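PDB 3FIU: NH(3)-dependent NAD(+) synthetase from Francisella tularensis subsp. holarctica LVS, which belongs to the NAD synthase family of the HUP clan and binds adenosine monophosphate, pyrophosphate and magnesium in a pocket beside a parallel beta sheet. Local coordinates for residues H68-D73 with L188-S193; I88-A93 with M125-A130; L48-G53 with E79-E84; W148-F153 with Q211-F216. All blocks are in the same frame, centred on the assembly; numbering follows the deposited sequence. Where two conformers were deposited one is given.

Interaction 1. Residues H68-D73 with L188-S193; sequences HQDMQD and LDKAPS. With MG (magnesium ion), chain F; POP (pyrophosphate 2-), chain H.
Lys190 joins the first turns of helix 68-81 to the loop after helix 185-189 through a two-carboxylate salt bridge beside the ligand pocket. Its NZ donates to Asp70 OD1 at 2.7 Å and to Asp73 OD1 at 2.7 Å, residues three apart that lie on one side of the helix. Asp73 OD1 receives the ammonium group on its anti lone pair, while Asp70 OD1 is met on its anti side but 30° out of the carboxylate plane. The lysine chain bends at its third torsion (chi3 64°), which turns CE and the ammonium group toward the two acids, with CE 3.1 Å from Asp73 OD1. A third bond from NZ, to Gly38 O, means three acceptors surround the ammonium group and probably stabilise its charge. Asp73 is positioned in turn by Gln69, whose NE2 donates to Asp73 OD2 at 2.7 Å from above the carboxylate plane, and by Asn186 ND2, which donates to OD1. Three residues beyond Lys190 the loop reaches the ligands. Ser193 N donates to pyrophosphate O6 at 2.9 Å, and Ser193 O binds the magnesium ion at 2.2 Å. Pyrophosphate O3 and O6 and two waters are further ligands of that metal, and Pro192 CB packs 3.3 Å from pyrophosphate O5. The charge cluster thus ties together helix 68-81, the ligand-binding loop and Gly38, which belongs to the SGGxDS signature, a PP-loop, that marks this family's pyrophosphate site.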
# COMPACT_ATOMS: atom_id res chain seq x y z
N HIS A 68 16.69 3.06 -21.18
CA HIS A 68 15.88 2.83 -22.36
C HIS A 68 15.81 1.34 -22.78
O HIS A 68 14.77 0.86 -23.27
CB HIS A 68 16.34 3.75 -23.49
CG HIS A 68 15.48 3.68 -24.71
ND1 HIS A 68 14.19 4.18 -24.73
CD2 HIS A 68 15.71 3.17 -25.94
CE1 HIS A 68 13.67 3.98 -25.93
NE2 HIS A 68 14.57 3.36 -26.68
N GLN A 69 16.89 0.59 -22.54
CA GLN A 69 16.93 -0.83 -22.93
C GLN A 69 15.90 -1.65 -22.17
O GLN A 69 15.38 -2.64 -22.69
CB GLN A 69 18.31 -1.43 -22.69
CG GLN A 69 18.47 -2.83 -23.29
CD GLN A 69 18.07 -2.87 -24.74
OE1 GLN A 69 18.54 -2.06 -25.54
NE2 GLN A 69 17.20 -3.81 -25.09
N ASP A 70 15.61 -1.23 -20.95
CA ASP A 70 14.69 -1.97 -20.11
C ASP A 70 13.24 -1.79 -20.59
O ASP A 70 12.47 -2.74 -20.56
CB ASP A 70 14.87 -1.58 -18.64
CG ASP A 70 16.22 -2.05 -18.08
OD1 ASP A 70 16.83 -3.04 -18.60
OD2 ASP A 70 16.67 -1.45 -17.11
N MET A 71 12.90 -0.58 -21.03
CA MET A 71 11.63 -0.35 -21.68
C MET A 71 11.54 -1.17 -22.97
O MET A 71 10.50 -1.77 -23.24
CB MET A 71 11.41 1.13 -22.01
CG MET A 71 10.03 1.42 -22.61
SD MET A 71 9.95 3.09 -23.31
CE MET A 71 10.74 2.74 -24.85
N GLN A 72 12.63 -1.18 -23.75
CA GLN A 72 12.64 -1.92 -25.04
C GLN A 72 12.45 -3.42 -24.86
O GLN A 72 11.72 -4.06 -25.61
CB GLN A 72 13.89 -1.59 -25.89
CG GLN A 72 13.99 -0.09 -26.20
CD GLN A 72 15.21 0.31 -27.00
OE1 GLN A 72 15.08 0.98 -28.02
NE2 GLN A 72 16.41 -0.05 -26.52
N ASP A 73 13.11 -3.97 -23.83
CA ASP A 73 12.97 -5.41 -23.53
C ASP A 73 11.55 -5.76 -23.08
O ASP A 73 11.01 -6.79 -23.46
CB ASP A 73 13.96 -5.82 -22.45
CG ASP A 73 15.40 -5.90 -22.96
OD1 ASP A 73 16.33 -5.99 -22.09
OD2 ASP A 73 15.62 -5.84 -24.19
N LEU A 188 16.71 -12.74 -19.75
CA LEU A 188 17.38 -13.87 -19.09
C LEU A 188 18.79 -13.52 -18.61
O LEU A 188 19.21 -13.94 -17.55
CB LEU A 188 17.43 -15.11 -20.01
CG LEU A 188 16.10 -15.79 -20.39
CD1 LEU A 188 16.32 -16.99 -21.31
CD2 LEU A 188 15.28 -16.20 -19.16
N ASP A 189 19.53 -12.77 -19.43
CA ASP A 189 20.96 -12.58 -19.22
C ASP A 189 21.34 -11.35 -18.41
O ASP A 189 22.48 -11.28 -17.92
CB ASP A 189 21.70 -12.53 -20.57
CG ASP A 189 21.66 -13.85 -21.31
OD1 ASP A 189 21.18 -14.86 -20.76
OD2 ASP A 189 22.09 -13.87 -22.49
N LYS A 190 20.43 -10.38 -18.30
CA LYS A 190 20.77 -9.10 -17.68
C LYS A 190 20.88 -9.23 -16.17
O LYS A 190 20.33 -10.16 -15.59
CB LYS A 190 19.80 -7.97 -18.07
CG LYS A 190 18.41 -8.04 -17.48
CD LYS A 190 17.58 -6.71 -17.72
CE LYS A 190 17.30 -6.43 -19.20
NZ LYS A 190 16.12 -5.52 -19.44
N ALA A 191 21.61 -8.31 -15.56
CA ALA A 191 21.69 -8.22 -14.10
C ALA A 191 20.35 -7.78 -13.49
O ALA A 191 19.81 -6.73 -13.91
CB ALA A 191 22.79 -7.20 -13.70
N PRO A 192 19.80 -8.55 -12.52
CA PRO A 192 18.67 -8.08 -11.70
C PRO A 192 18.95 -6.69 -11.12
O PRO A 192 20.04 -6.43 -10.61
CB PRO A 192 18.58 -9.13 -10.59
CG PRO A 192 19.03 -10.40 -11.27
CD PRO A 192 20.19 -9.92 -12.14
N SER A 193 17.98 -5.78 -11.23
CA SER A 193 18.24 -4.37 -10.93
C SER A 193 16.94 -3.65 -10.64
O SER A 193 15.93 -3.91 -11.30
CB SER A 193 18.93 -3.70 -12.13
OG SER A 193 19.03 -2.30 -11.91
MG MG F . 14.11 -4.98 -11.85
P1 POP H . 11.98 -7.30 -12.17
O1 POP H . 11.05 -7.82 -13.24
O2 POP H . 11.35 -7.42 -10.81
O3 POP H . 12.43 -5.86 -12.38
O POP H . 13.28 -8.27 -12.14
P2 POP H . 14.53 -8.02 -11.15
O4 POP H . 14.07 -8.13 -9.71
O5 POP H . 15.42 -9.17 -11.51
O6 POP H . 15.24 -6.71 -11.41
O HOH W 1 13.28 -3.06 -12.26
O HOH W 2 14.93 -4.86 -13.69

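Interaction 2. Residues I88-A93 with M125-A130; sequences ISIQPA and MMYLYA
With CG set anti to its carbonyl carbon (chi1 -76°), Tyr127 sends its ring out from helix 113-135 to meet Ile88 and Ile90, whose CG2 methyls lie at the two ring carbons flanking CZ. Ile90 has CG1 between its backbone N and carbonyl carbon (chi1 70°); CG2 therefore stands beside the N and comes within 3.5 Å of Tyr127 CE2, while the longer branch leads off elsewhere. Ile88 CG2 is less close, 4.0 Å from Tyr127 CE1. Both methyls approach the ring obliquely. Past the ring, the hydroxyl end of Tyr127 lies 3.9 Å from Ala93 CB. No direct hydrogen bond crosses the contact, but a water bridges it. The water donates to Ser89 O at 3.0 Å, accepts from Ala93 N at 2.9 Å, and is 3.2 Å from Tyr127 OH, so it serves polar backbone groups at the start of helix 91-100. Ser89 adds a capping bond there, its OG accepting from Gln91 N. The tyrosine hydroxyl is also hydrogen-bonded to Ser100 OG of the second subunit, whose Phe97 ring meets the Tyr127 ring, placing the contact at the dimer interface. Within the subunit, Leu61 also touches Tyr127, and the ring, carried by helix 113-135, packs against the residues that lead from strand 84-87 into helix 91-100 and against Leu59 of strand 56-60.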
# COMPACT_ATOMS: atom_id res chain seq x y z
N ILE A 88 3.75 4.57 -20.16
CA ILE A 88 3.44 5.89 -19.57
C ILE A 88 4.60 6.39 -18.72
O ILE A 88 4.99 5.72 -17.75
CB ILE A 88 2.14 5.86 -18.73
CG1 ILE A 88 0.95 5.46 -19.60
CG2 ILE A 88 1.89 7.22 -18.04
CD1 ILE A 88 -0.25 4.98 -18.81
N SER A 89 5.16 7.55 -19.07
CA SER A 89 6.20 8.13 -18.22
C SER A 89 5.58 8.57 -16.90
O SER A 89 4.56 9.27 -16.88
CB SER A 89 6.87 9.33 -18.86
OG SER A 89 7.87 9.86 -17.99
N ILE A 90 6.23 8.19 -15.79
CA ILE A 90 5.78 8.60 -14.48
C ILE A 90 6.47 9.88 -14.08
O ILE A 90 6.23 10.41 -12.98
CB ILE A 90 5.97 7.47 -13.39
CG1 ILE A 90 7.47 7.25 -13.08
CG2 ILE A 90 5.30 6.19 -13.87
CD1 ILE A 90 7.73 6.43 -11.82
N GLN A 91 7.31 10.41 -14.97
CA GLN A 91 8.12 11.57 -14.60
C GLN A 91 7.30 12.83 -14.23
O GLN A 91 7.61 13.49 -13.24
CB GLN A 91 9.23 11.86 -15.65
CG GLN A 91 10.37 12.79 -15.15
CD GLN A 91 11.20 12.15 -14.04
OE1 GLN A 91 11.35 10.93 -14.00
NE2 GLN A 91 11.71 12.97 -13.11
N PRO A 92 6.28 13.21 -15.05
CA PRO A 92 5.45 14.38 -14.67
C PRO A 92 4.81 14.28 -13.29
O PRO A 92 4.88 15.22 -12.49
CB PRO A 92 4.34 14.40 -15.75
CG PRO A 92 4.98 13.75 -16.92
CD PRO A 92 5.91 12.67 -16.37
N ALA A 93 4.19 13.14 -13.02
CA ALA A 93 3.58 12.90 -11.72
C ALA A 93 4.64 12.88 -10.61
O ALA A 93 4.44 13.49 -9.52
CB ALA A 93 2.80 11.61 -11.76
N MET A 125 2.37 1.56 -8.31
CA MET A 125 1.23 0.92 -7.63
C MET A 125 -0.07 1.64 -7.97
O MET A 125 -1.09 0.99 -8.29
CB MET A 125 1.47 0.87 -6.11
CG MET A 125 0.32 0.21 -5.28
SD MET A 125 -1.02 1.37 -4.98
CE MET A 125 -0.34 2.49 -3.74
N MET A 126 -0.02 2.97 -7.97
CA MET A 126 -1.19 3.79 -8.28
C MET A 126 -1.67 3.54 -9.71
O MET A 126 -2.86 3.33 -9.94
CB MET A 126 -0.88 5.28 -8.11
CG MET A 126 -0.79 5.72 -6.62
SD MET A 126 -0.57 7.48 -6.39
CE MET A 126 -1.98 8.14 -7.28
N TYR A 127 -0.74 3.55 -10.66
CA TYR A 127 -1.09 3.25 -12.05
C TYR A 127 -1.77 1.91 -12.19
O TYR A 127 -2.82 1.79 -12.83
CB TYR A 127 0.14 3.31 -12.97
CG TYR A 127 0.53 4.72 -13.25
CD1 TYR A 127 -0.20 5.50 -14.18
CD2 TYR A 127 1.62 5.31 -12.60
CE1 TYR A 127 0.17 6.82 -14.44
CE2 TYR A 127 1.98 6.60 -12.85
CZ TYR A 127 1.24 7.36 -13.76
OH TYR A 127 1.62 8.64 -13.96
N LEU A 128 -1.13 0.87 -11.65
CA LEU A 128 -1.67 -0.49 -11.69
C LEU A 128 -3.08 -0.62 -11.14
O LEU A 128 -3.93 -1.26 -11.77
CB LEU A 128 -0.73 -1.47 -10.97
CG LEU A 128 0.61 -1.63 -11.71
CD1 LEU A 128 1.61 -2.27 -10.78
CD2 LEU A 128 0.44 -2.43 -13.00
N TYR A 129 -3.31 -0.04 -9.96
CA TYR A 129 -4.63 -0.03 -9.32
C TYR A 129 -5.67 0.86 -10.03
O TYR A 129 -6.82 0.53 -10.02
CB TYR A 129 -4.49 0.32 -7.81
CG TYR A 129 -4.14 -0.95 -7.06
CD1 TYR A 129 -2.79 -1.29 -6.81
CD2 TYR A 129 -5.14 -1.88 -6.74
CE1 TYR A 129 -2.47 -2.51 -6.19
CE2 TYR A 129 -4.83 -3.07 -6.13
CZ TYR A 129 -3.50 -3.39 -5.86
OH TYR A 129 -3.20 -4.61 -5.25
N ALA A 130 -5.25 1.98 -10.61
CA ALA A 130 -6.16 2.78 -11.45
C ALA A 130 -6.65 1.95 -12.64
O ALA A 130 -7.85 1.96 -12.98
CB ALA A 130 -5.48 4.07 -11.96
O HOH W 3 3.28 11.16 -14.89

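Interaction 3. Residues L48-G53 with E79-E84; sequences LAVKTG and EMLNIE
Val50 points one methyl, CG2, from the last turns of helix 40-51 at two side chains of the opposing segment, Leu81 and Ile83, and crosses both at a slant. The methyl stands beside the backbone N because the other branch, CG1, takes the position anti to it (chi1 172°). Against Leu81 the touching atom is the branch carbon: CG lies 3.7 Å from Val50 CG2, and Leu81 CD2 follows at 4.2 Å. Against Ile83 two methyls meet, Ile83 CG2 and Val50 CG2 being 3.5 Å apart, tighter than a usual carbon contact. Leu81 has torsions away from the staggered positions (chi1 -98°, chi2 13°), which suggests either some strain or an uncertain placement of this partly exposed chain. Both helices end close by. Asn82 leaves helix 68-81 with positive phi, and the turn sets Ile83 beside Leu81. On the other segment Thr52 OG1 donates to Ala49 O at 2.7 Å, a carbonyl that also accepts from Thr52 N. Beneath the cluster lies strand 56-60, with Thr56 touching Val50 and Ala58 touching Ile83. The two helices belong to successive beta-alpha-beta units, linking strand 31-35 to 56-60 and strand 56-60 to 84-87, and here they pack side by side on one face of the sheet. With only hydrocarbon groups meeting at this partly exposed site, the match probably depends on shape and partial shielding from water, and no directional bond spans it.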
# COMPACT_ATOMS: atom_id res chain seq x y z
N LEU A 48 3.19 -16.12 -17.30
CA LEU A 48 2.24 -17.01 -16.61
C LEU A 48 0.81 -16.52 -16.72
O LEU A 48 -0.11 -17.30 -17.02
CB LEU A 48 2.65 -17.19 -15.14
CG LEU A 48 4.00 -17.85 -14.85
CD1 LEU A 48 4.40 -17.64 -13.39
CD2 LEU A 48 3.98 -19.34 -15.18
N ALA A 49 0.61 -15.21 -16.49
CA ALA A 49 -0.73 -14.63 -16.56
C ALA A 49 -1.31 -14.89 -17.94
O ALA A 49 -2.46 -15.35 -18.06
CB ALA A 49 -0.69 -13.14 -16.30
N VAL A 50 -0.51 -14.60 -18.97
CA VAL A 50 -0.95 -14.79 -20.35
C VAL A 50 -1.41 -16.22 -20.62
O VAL A 50 -2.40 -16.44 -21.32
CB VAL A 50 0.11 -14.35 -21.37
CG1 VAL A 50 -0.33 -14.75 -22.76
CG2 VAL A 50 0.28 -12.83 -21.28
N LYS A 51 -0.71 -17.19 -20.03
CA LYS A 51 -1.04 -18.62 -20.22
C LYS A 51 -2.39 -19.05 -19.64
O LYS A 51 -2.93 -20.08 -20.05
CB LYS A 51 0.06 -19.50 -19.64
CG LYS A 51 1.34 -19.51 -20.49
CD LYS A 51 1.95 -20.88 -20.54
CE LYS A 51 3.08 -20.92 -21.54
NZ LYS A 51 2.58 -20.83 -22.93
N THR A 52 -2.94 -18.29 -18.70
CA THR A 52 -4.28 -18.58 -18.17
C THR A 52 -5.36 -18.39 -19.22
O THR A 52 -6.48 -18.86 -19.05
CB THR A 52 -4.69 -17.64 -16.98
OG1 THR A 52 -4.88 -16.31 -17.47
CG2 THR A 52 -3.66 -17.67 -15.84
N GLY A 53 -5.04 -17.65 -20.29
CA GLY A 53 -6.02 -17.25 -21.30
C GLY A 53 -6.97 -16.13 -20.86
O GLY A 53 -7.86 -15.75 -21.62
N GLU A 79 5.19 -7.64 -27.28
CA GLU A 79 5.00 -8.00 -28.70
C GLU A 79 4.87 -9.52 -28.86
O GLU A 79 4.00 -10.01 -29.59
CB GLU A 79 6.14 -7.44 -29.57
CG GLU A 79 6.03 -5.90 -29.78
CD GLU A 79 7.38 -5.18 -30.01
OE1 GLU A 79 8.40 -5.85 -30.25
OE2 GLU A 79 7.40 -3.93 -29.96
N MET A 80 5.75 -10.25 -28.18
CA MET A 80 5.75 -11.72 -28.24
C MET A 80 4.46 -12.33 -27.67
O MET A 80 3.93 -13.34 -28.18
CB MET A 80 6.98 -12.24 -27.48
CG MET A 80 7.06 -13.75 -27.39
SD MET A 80 8.53 -14.27 -26.45
CE MET A 80 7.70 -15.37 -25.31
N LEU A 81 3.97 -11.72 -26.59
CA LEU A 81 2.80 -12.19 -25.86
C LEU A 81 1.50 -11.71 -26.48
O LEU A 81 0.44 -12.26 -26.16
CB LEU A 81 2.87 -11.68 -24.43
CG LEU A 81 3.40 -12.55 -23.28
CD1 LEU A 81 4.13 -13.84 -23.72
CD2 LEU A 81 4.18 -11.73 -22.25
N ASN A 82 1.59 -10.67 -27.29
CA ASN A 82 0.43 -10.10 -27.99
C ASN A 82 -0.60 -9.59 -26.99
O ASN A 82 -1.78 -9.93 -27.09
CB ASN A 82 -0.20 -11.11 -28.95
CG ASN A 82 0.63 -11.32 -30.20
OD1 ASN A 82 0.60 -10.50 -31.10
ND2 ASN A 82 1.40 -12.39 -30.23
N ILE A 83 -0.14 -8.82 -26.01
CA ILE A 83 -1.04 -8.31 -24.99
C ILE A 83 -1.30 -6.82 -25.09
O ILE A 83 -0.45 -6.05 -25.58
CB ILE A 83 -0.61 -8.71 -23.53
CG1 ILE A 83 0.83 -8.29 -23.23
CG2 ILE A 83 -0.81 -10.22 -23.34
CD1 ILE A 83 1.18 -8.37 -21.74
N GLU A 84 -2.49 -6.42 -24.64
CA GLU A 84 -2.78 -5.02 -24.36
C GLU A 84 -1.68 -4.42 -23.45
O GLU A 84 -1.25 -5.05 -22.49
CB GLU A 84 -4.14 -4.90 -23.64
CG GLU A 84 -4.68 -3.44 -23.60
CD GLU A 84 -6.04 -3.32 -22.91
OE1 GLU A 84 -6.77 -4.35 -22.82
OE2 GLU A 84 -6.36 -2.20 -22.44

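Interaction 4. Residues W148-F153 with Q211-F216; sequences WYMGYF and QEIDDF
Met150 and Ile213 form the buried half of this contact between helices 145-150 and 210-218, packed at ordinary van der Waals distance, whereas Tyr149 and Phe216 approach more closely but are partly open to solvent. In the buried half the two chains reach toward each other tip to tip. The methionine is bent at its second and third torsions (chi2 -74°, chi3 -79°), which brings Met150 CG and CE both to Ile213 CD1, at 3.9 and 4.0 Å. Met206 touches both residues, and Trp233 also packs on Met150. Toward the outside, the Tyr149 and Phe216 side chains cross at about a right angle, with ring centroids 5.4 Å apart and planes inclined at 58°, neither stacked nor edge-to-face. Tyr149 OH comes to the edge of the Phe216 ring, near its plane, 3.4 Å from CE2, and Tyr149 CZ is 3.5 Å from the same atom. Outside the two segments, the Tyr149 ring also stacks with His234, and Phe216 rests on Leu227 of helix 224-235. The chain turns sharply after Met150, where Gly151 closes the helix with a Schellman motif. No hydrogen bond spans the contact. Burial of apolar surface and dispersion probably supply most of the attraction, with perhaps a small electrostatic gain where the tyrosine oxygen faces the weakly positive C-H edge of phenylalanine.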
# COMPACT_ATOMS: atom_id res chain seq x y z
N TRP A 148 11.32 -11.07 -1.08
CA TRP A 148 10.47 -11.15 0.09
C TRP A 148 11.31 -11.27 1.40
O TRP A 148 11.22 -10.41 2.32
CB TRP A 148 9.43 -12.28 -0.05
CG TRP A 148 8.24 -12.01 0.84
CD1 TRP A 148 7.87 -12.71 1.97
CD2 TRP A 148 7.29 -10.93 0.71
NE1 TRP A 148 6.74 -12.14 2.52
CE2 TRP A 148 6.36 -11.06 1.77
CE3 TRP A 148 7.13 -9.89 -0.22
CZ2 TRP A 148 5.29 -10.18 1.93
CZ3 TRP A 148 6.05 -8.99 -0.05
CH2 TRP A 148 5.15 -9.15 1.02
N TYR A 149 12.15 -12.29 1.46
CA TYR A 149 13.00 -12.48 2.64
C TYR A 149 13.92 -11.31 2.97
O TYR A 149 14.12 -10.96 4.15
CB TYR A 149 13.83 -13.78 2.53
CG TYR A 149 14.43 -14.18 3.87
CD1 TYR A 149 13.72 -14.98 4.77
CD2 TYR A 149 15.69 -13.72 4.25
CE1 TYR A 149 14.27 -15.32 6.02
CE2 TYR A 149 16.26 -14.07 5.49
CZ TYR A 149 15.53 -14.85 6.37
OH TYR A 149 16.10 -15.18 7.59
N MET A 150 14.49 -10.69 1.94
CA MET A 150 15.42 -9.60 2.15
C MET A 150 14.67 -8.28 2.40
O MET A 150 15.29 -7.25 2.70
CB MET A 150 16.34 -9.47 0.94
CG MET A 150 17.18 -10.73 0.65
SD MET A 150 18.49 -10.84 1.90
CE MET A 150 19.66 -9.64 1.26
N GLY A 151 13.35 -8.32 2.29
CA GLY A 151 12.55 -7.09 2.21
C GLY A 151 13.06 -6.11 1.14
O GLY A 151 13.02 -4.88 1.36
N TYR A 152 13.54 -6.63 -0.00
CA TYR A 152 14.02 -5.77 -1.08
C TYR A 152 12.83 -5.42 -2.00
O TYR A 152 12.71 -5.93 -3.14
CB TYR A 152 15.19 -6.39 -1.89
CG TYR A 152 15.97 -5.37 -2.72
CD1 TYR A 152 17.23 -5.66 -3.24
CD2 TYR A 152 15.45 -4.09 -2.97
CE1 TYR A 152 17.95 -4.71 -4.01
CE2 TYR A 152 16.15 -3.14 -3.72
CZ TYR A 152 17.39 -3.45 -4.24
OH TYR A 152 18.06 -2.48 -4.98
N PHE A 153 11.95 -4.60 -1.44
CA PHE A 153 10.77 -4.10 -2.12
C PHE A 153 10.27 -2.89 -1.33
O PHE A 153 10.64 -2.71 -0.16
CB PHE A 153 9.67 -5.17 -2.25
CG PHE A 153 9.15 -5.70 -0.93
CD1 PHE A 153 8.14 -5.02 -0.23
CD2 PHE A 153 9.63 -6.91 -0.42
CE1 PHE A 153 7.64 -5.53 0.99
CE2 PHE A 153 9.15 -7.42 0.80
CZ PHE A 153 8.14 -6.72 1.51
N GLN A 211 22.67 -16.34 -5.55
CA GLN A 211 22.97 -17.75 -5.31
C GLN A 211 23.12 -18.00 -3.81
O GLN A 211 22.61 -19.01 -3.28
CB GLN A 211 24.21 -18.24 -6.07
CG GLN A 211 24.29 -19.78 -6.13
CD GLN A 211 22.99 -20.42 -6.66
OE1 GLN A 211 22.52 -20.09 -7.75
NE2 GLN A 211 22.40 -21.32 -5.86
N GLU A 212 23.79 -17.07 -3.13
CA GLU A 212 23.93 -17.09 -1.67
C GLU A 212 22.59 -17.00 -0.97
O GLU A 212 22.31 -17.81 -0.09
CB GLU A 212 24.90 -16.01 -1.19
CG GLU A 212 26.35 -16.38 -1.45
CD GLU A 212 27.32 -15.22 -1.33
OE1 GLU A 212 27.00 -14.10 -1.77
OE2 GLU A 212 28.42 -15.43 -0.79
N ILE A 213 21.74 -16.04 -1.37
CA ILE A 213 20.42 -15.97 -0.74
C ILE A 213 19.63 -17.26 -0.99
O ILE A 213 19.00 -17.78 -0.07
CB ILE A 213 19.60 -14.69 -1.17
CG1 ILE A 213 20.39 -13.39 -0.92
CG2 ILE A 213 18.22 -14.66 -0.47
CD1 ILE A 213 19.87 -12.21 -1.74
N ASP A 214 19.68 -17.79 -2.21
CA ASP A 214 18.92 -18.97 -2.56
C ASP A 214 19.41 -20.17 -1.70
O ASP A 214 18.60 -20.94 -1.18
CB ASP A 214 19.11 -19.37 -4.03
CG ASP A 214 18.27 -18.54 -5.02
OD1 ASP A 214 17.45 -17.69 -4.59
OD2 ASP A 214 18.43 -18.78 -6.24
N ASP A 215 20.72 -20.34 -1.64
CA ASP A 215 21.30 -21.42 -0.81
C ASP A 215 20.82 -21.28 0.66
O ASP A 215 20.37 -22.25 1.27
CB ASP A 215 22.81 -21.36 -0.89
CG ASP A 215 23.36 -21.87 -2.22
OD1 ASP A 215 24.58 -21.74 -2.43
OD2 ASP A 215 22.58 -22.38 -3.05
N PHE A 216 20.88 -20.07 1.20
CA PHE A 216 20.37 -19.85 2.56
C PHE A 216 18.91 -20.31 2.69
O PHE A 216 18.58 -21.10 3.57
CB PHE A 216 20.57 -18.40 3.00
CG PHE A 216 19.92 -18.07 4.32
CD1 PHE A 216 20.53 -18.43 5.52
CD2 PHE A 216 18.70 -17.41 4.36
CE1 PHE A 216 19.94 -18.13 6.75
CE2 PHE A 216 18.10 -17.09 5.58
CZ PHE A 216 18.73 -17.46 6.78

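Overall arrangement
All four contacts belong to one NAD synthase family unit built on a parallel sheet ordered 84-87, 56-60, 31-35, 137-139. Interactions 1 and 3 use the two ends of helix 68-81, their centres about 19 Å apart, and their segments alternate along the chain. Interaction 3 closes before interaction 2 opens, and only the rest of strand 84-87 separates them. Interaction 2 is nested within interaction 1, and interactions 1 and 4 cross along the chain. Interaction 4 lies across the chain's centre from interactions 2 and 3, about 28 Å from each. Interaction 1 contributes Pro192 and Ser193 to the ligand site, interaction 2 faces the second subunit, and interactions 3 and 4 pack helices without pocket residues.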